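PDB 4XUR: endo-1,4-beta-xylanase C, which hydrolyses internal beta-1,4-xylosidic linkages of xylan and is represented here by its second CBM22 module, a xylan-binding domain. Local coordinates for residues F80-D85 / T116-G121. Numbering follows the deposited sequence.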
# COMPACT_ATOMS: atom_id res chain seq x y z
N PHE A 80 -7.63 2.58 -2.80
CA PHE A 80 -7.05 3.58 -1.89
C PHE A 80 -6.69 4.82 -2.67
O PHE A 80 -6.58 4.76 -3.86
CB PHE A 80 -5.83 3.06 -1.11
CG PHE A 80 -4.58 2.81 -1.90
CD1 PHE A 80 -4.31 1.55 -2.44
CD2 PHE A 80 -3.57 3.80 -2.01
CE1 PHE A 80 -3.10 1.28 -3.09
CE2 PHE A 80 -2.39 3.55 -2.67
CZ PHE A 80 -2.15 2.29 -3.20
N TRP A 81 -6.50 5.93 -1.94
CA TRP A 81 -6.08 7.22 -2.52
C TRP A 81 -4.71 7.52 -2.13
O TRP A 81 -4.30 7.25 -0.98
CB TRP A 81 -7.01 8.32 -2.05
CG TRP A 81 -8.43 8.16 -2.58
CD1 TRP A 81 -9.39 7.33 -2.09
CD2 TRP A 81 -9.04 8.88 -3.65
NE1 TRP A 81 -10.52 7.42 -2.83
CE2 TRP A 81 -10.34 8.35 -3.81
CE3 TRP A 81 -8.58 9.82 -4.55
CZ2 TRP A 81 -11.22 8.85 -4.77
CZ3 TRP A 81 -9.46 10.30 -5.51
CH2 TRP A 81 -10.74 9.79 -5.64
N ALA A 82 -3.94 8.08 -3.05
CA ALA A 82 -2.52 8.38 -2.80
C ALA A 82 -2.21 9.76 -3.31
O ALA A 82 -2.88 10.24 -4.26
CB ALA A 82 -1.62 7.34 -3.45
N MET A 83 -1.20 10.38 -2.69
CA MET A 83 -0.72 11.75 -3.06
C MET A 83 0.75 11.89 -2.70
O MET A 83 1.21 11.33 -1.71
CB MET A 83 -1.60 12.81 -2.40
CG MET A 83 -1.32 14.27 -2.85
SD MET A 83 -0.02 15.06 -1.88
CE MET A 83 -0.96 15.47 -0.42
N TYR A 84 1.48 12.72 -3.51
CA TYR A 84 2.84 13.15 -3.17
C TYR A 84 2.93 14.68 -3.45
O TYR A 84 2.29 15.16 -4.30
CB TYR A 84 3.87 12.33 -3.97
CG TYR A 84 4.11 12.74 -5.42
CD1 TYR A 84 3.21 12.36 -6.43
CD2 TYR A 84 5.18 13.55 -5.76
CE1 TYR A 84 3.44 12.68 -7.76
CE2 TYR A 84 5.41 13.90 -7.10
CZ TYR A 84 4.53 13.55 -8.06
OH TYR A 84 4.76 13.92 -9.37
N ASP A 85 3.74 15.36 -2.65
CA ASP A 85 3.89 16.83 -2.83
C ASP A 85 5.37 17.34 -2.77
O ASP A 85 5.60 18.46 -2.34
CB ASP A 85 2.96 17.59 -1.85
CG ASP A 85 3.27 17.36 -0.38
OD1 ASP A 85 4.44 16.99 -0.03
OD2 ASP A 85 2.35 17.56 0.46
N THR A 116 -1.24 3.75 -11.07
CA THR A 116 -1.72 4.97 -11.69
C THR A 116 -0.59 6.01 -11.67
O THR A 116 0.32 5.93 -10.83
CB THR A 116 -2.97 5.57 -11.03
OG1 THR A 116 -2.64 6.19 -9.78
CG2 THR A 116 -4.03 4.56 -10.76
N THR A 117 -0.65 6.97 -12.63
CA THR A 117 0.29 8.09 -12.66
C THR A 117 -0.33 9.29 -11.90
O THR A 117 -1.38 9.77 -12.25
CB THR A 117 0.63 8.50 -14.15
OG1 THR A 117 1.30 7.41 -14.81
CG2 THR A 117 1.60 9.71 -14.16
N LEU A 118 0.36 9.76 -10.89
CA LEU A 118 -0.13 10.87 -10.07
C LEU A 118 0.59 12.14 -10.52
O LEU A 118 1.78 12.09 -10.83
CB LEU A 118 0.13 10.64 -8.62
CG LEU A 118 -0.75 9.55 -7.98
CD1 LEU A 118 -0.06 8.22 -8.17
CD2 LEU A 118 -0.97 9.87 -6.56
N ASN A 119 -0.14 13.22 -10.52
CA ASN A 119 0.45 14.58 -10.67
C ASN A 119 0.81 15.12 -9.29
O ASN A 119 0.04 15.00 -8.33
CB ASN A 119 -0.57 15.49 -11.34
CG ASN A 119 -1.01 14.94 -12.71
OD1 ASN A 119 -2.20 14.61 -12.90
ND2 ASN A 119 -0.09 14.80 -13.62
N LYS A 120 1.99 15.73 -9.19
CA LYS A 120 2.45 16.38 -7.95
C LYS A 120 1.30 17.15 -7.29
O LYS A 120 0.64 17.96 -7.92
CB LYS A 120 3.62 17.34 -8.29
CG LYS A 120 4.27 17.99 -7.10
CD LYS A 120 5.60 18.66 -7.49
CE LYS A 120 5.93 19.81 -6.57
NZ LYS A 120 7.40 20.10 -6.64
N GLY A 121 1.02 16.83 -6.03
CA GLY A 121 -0.01 17.51 -5.24
C GLY A 121 -1.48 17.11 -5.35
O GLY A 121 -2.29 17.60 -4.57
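The phenol ring of Y84 lies against the backbone of 116-121 where that segment leaves its strand. One face is covered by K120, whose CA stands 3.9 Å from the ring centroid in a CH-pi contact shifted toward the rim; the two side chains cross at about a right angle. At the ring edge, in its plane, the carbonyl oxygen L118 O comes within 3.5 Å of Y84 CE1, and L118 CB packs on the same ring carbon at 4.0 Å. The first torsion of Y84 (chi1 79°) sets CG between the backbone N and the carbonyl carbon, which swings the ring across to 116-121. There its hydroxyl passes K120 N at an angle too poor for a hydrogen bond and is bonded instead to P88 O. The backbone of the same residue makes the polar link between the segments: G121 N donates to Y84 O over 2.7 Å, so Y84 meets 116-121 with both its ring and its carbonyl. Replacing this tyrosine by an alanine would probably open a gap under K120 CA and beside L118, and leave P88 O without its phenol partner. Deeper in, L118 turns a methyl, CD2, onto A82, 4.1 Å from A82 CB and close to its carbonyl, while I93 touches the leucine from strand 90-101. M83 CG, anti to its backbone N (chi1 -172°), rests 3.8 Å from G121 C, while its side chain also touches I42 and W123. Strand 75-83 belongs to one antiparallel sheet and strand 109-119 to the other, and their ends converge here as 116-121 turns toward strand 124-131: apolar side chains fill the space between facing sheets, as is characteristic of the beta-sandwich (jelly-roll) fold of CBM22 modules.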